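Local coordinates for protein farnesyl diphosphate phosphatase YisP (Bacillus subtilis subsp. subtilis, PDB 3WE9) that hydrolyses farnesyl diphosphate to farnesol and diphosphate, an activity that supports biofilm formation, at residues Leu134-Leu137 with Pro138-Thr141. Sequence-based numbering, arbitrary orientation.
Sequences LMLL and PILT
Pro138 follows Leu137 at a proline kink in the last turn of helix 118-140 of this all-helical phytoene/squalene synthase fold. Its ring nitrogen carries no hydrogen to give, and its CD fills the place where an N-H would be, 3.5 Å from Leu134 O. The ring also crosses the Leu137 side chain at about a right angle, with Pro138 CD 3.2 Å from Leu137 CB, a closeness set largely by the covalent link between adjacent residues. Ile139 N does not reach Met135 O, four residues back, and donates to Leu136 O, three back, as in a 3-10 turn, 2.8 Å away and 47° out of the carbonyl plane. Ile139 CG1 stands beside the backbone N (chi1 -64°), from where CD1 slants across to Leu136 CD2; Ala43 and Ser44 of helix 38-54 pack on the same side chain. At Leu140 the normal helical pattern returns: its N donates to Leu136 O almost straight on to the carbonyl, so that one oxygen accepts two N-H groups. Leu140 CD1 reaches back to Leu136 CB, while Leu140 O is hydrogen-bonded to Ser230 OG. Thr141 has already left helical geometry, yet its N still closes the last turn on Leu137 O at 3.0 Å. Next to that bond the two side chains run alongside each other, pointing the same way, and Thr141 CG2 rests 3.8 Å from Leu137 CD1.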
ATOM      1  N   LEU A 134      -7.320  -1.924   6.931  1.00 22.58           N
ATOM      2  CA  LEU A 134      -8.482  -1.966   7.811  1.00 23.18           C
ATOM      3  C   LEU A 134      -9.487  -0.894   7.380  1.00 22.17           C
ATOM      4  O   LEU A 134     -10.692  -1.104   7.453  1.00 21.76           O
ATOM      5  CB  LEU A 134      -8.061  -1.744   9.268  1.00 26.05           C
ATOM      6  CG  LEU A 134      -9.128  -2.053  10.324  1.00 31.74           C
ATOM      7  CD1 LEU A 134      -9.608  -3.497  10.169  1.00 29.97           C
ATOM      8  CD2 LEU A 134      -8.541  -1.831  11.723  1.00 33.11           C
ATOM      9  N   MET A 135      -8.991   0.256   6.934  1.00 20.95           N
ATOM     10  CA  MET A 135      -9.871   1.332   6.472  1.00 20.95           C
ATOM     11  C   MET A 135     -10.782   0.808   5.362  1.00 20.36           C
ATOM     12  O   MET A 135     -11.980   1.083   5.334  1.00 19.17           O
ATOM     13  CB  MET A 135      -9.065   2.484   5.882  1.00 20.35           C
ATOM     14  CG  MET A 135      -8.219   3.292   6.841  1.00 23.07           C
ATOM     15  SD  MET A 135      -7.274   4.488   5.880  1.00 24.18           S
ATOM     16  CE  MET A 135      -5.759   4.620   6.891  1.00 26.25           C
ATOM     17  N   LEU A 136     -10.181   0.057   4.444  1.00 18.72           N
ATOM     18  CA  LEU A 136     -10.879  -0.495   3.289  1.00 19.42           C
ATOM     19  C   LEU A 136     -11.735  -1.733   3.511  1.00 18.34           C
ATOM     20  O   LEU A 136     -12.591  -2.038   2.685  1.00 19.41           O
ATOM     21  CB  LEU A 136      -9.865  -0.816   2.190  1.00 16.78           C
ATOM     22  CG  LEU A 136      -9.056   0.349   1.611  1.00 17.03           C
ATOM     23  CD1 LEU A 136      -7.996  -0.207   0.669  1.00 16.58           C
ATOM     24  CD2 LEU A 136      -9.976   1.323   0.876  1.00 19.28           C
ATOM     25  N   LEU A 137     -11.500  -2.449   4.606  1.00 17.75           N
ATOM     26  CA  LEU A 137     -12.233  -3.688   4.877  1.00 20.64           C
ATOM     27  C   LEU A 137     -13.746  -3.639   4.651  1.00 19.83           C
ATOM     28  O   LEU A 137     -14.300  -4.490   3.951  1.00 20.33           O
ATOM     29  CB  LEU A 137     -11.942  -4.179   6.301  1.00 20.45           C
ATOM     30  CG  LEU A 137     -12.542  -5.535   6.690  1.00 22.99           C
ATOM     31  CD1 LEU A 137     -12.062  -6.612   5.728  1.00 21.05           C
ATOM     32  CD2 LEU A 137     -12.145  -5.882   8.120  1.00 24.47           C
ATOM     33  N   PRO A 138     -14.434  -2.650   5.242  1.00 21.93           N
ATOM     34  CA  PRO A 138     -15.891  -2.552   5.067  1.00 22.36           C
ATOM     35  C   PRO A 138     -16.318  -2.345   3.614  1.00 22.10           C
ATOM     36  O   PRO A 138     -17.454  -2.646   3.241  1.00 20.98           O
ATOM     37  CB  PRO A 138     -16.268  -1.366   5.951  1.00 22.87           C
ATOM     38  CG  PRO A 138     -15.206  -1.377   7.010  1.00 23.00           C
ATOM     39  CD  PRO A 138     -13.961  -1.644   6.209  1.00 21.74           C
ATOM     40  N   ILE A 139     -15.406  -1.830   2.801  1.00 18.64           N
ATOM     41  CA  ILE A 139     -15.687  -1.597   1.392  1.00 18.23           C
ATOM     42  C   ILE A 139     -15.490  -2.892   0.596  1.00 18.90           C
ATOM     43  O   ILE A 139     -16.245  -3.192  -0.329  1.00 18.90           O
ATOM     44  CB  ILE A 139     -14.756  -0.492   0.834  1.00 18.24           C
ATOM     45  CG1 ILE A 139     -15.056   0.838   1.541  1.00 16.78           C
ATOM     46  CG2 ILE A 139     -14.934  -0.363  -0.676  1.00 18.50           C
ATOM     47  CD1 ILE A 139     -14.097   1.972   1.196  1.00 17.44           C
ATOM     48  N   LEU A 140     -14.482  -3.668   0.981  1.00 18.09           N
ATOM     49  CA  LEU A 140     -14.168  -4.920   0.301  1.00 18.19           C
ATOM     50  C   LEU A 140     -15.141  -6.051   0.638  1.00 20.96           C
ATOM     51  O   LEU A 140     -15.341  -6.963  -0.165  1.00 21.77           O
ATOM     52  CB  LEU A 140     -12.741  -5.355   0.657  1.00 17.77           C
ATOM     53  CG  LEU A 140     -11.671  -4.301   0.363  1.00 18.78           C
ATOM     54  CD1 LEU A 140     -10.302  -4.769   0.884  1.00 20.46           C
ATOM     55  CD2 LEU A 140     -11.626  -4.044  -1.136  1.00 20.95           C
ATOM     56  N   THR A 141     -15.743  -6.003   1.819  1.00 21.86           N
ATOM     57  CA  THR A 141     -16.671  -7.061   2.192  1.00 26.56           C
ATOM     58  C   THR A 141     -17.734  -6.622   3.178  1.00 27.20           C
ATOM     59  O   THR A 141     -17.445  -5.942   4.156  1.00 25.84           O
ATOM     60  CB  THR A 141     -15.938  -8.288   2.795  1.00 25.99           C
ATOM     61  OG1 THR A 141     -16.893  -9.324   3.057  1.00 31.14           O
ATOM     62  CG2 THR A 141     -15.258  -7.921   4.102  1.00 24.12           C
TER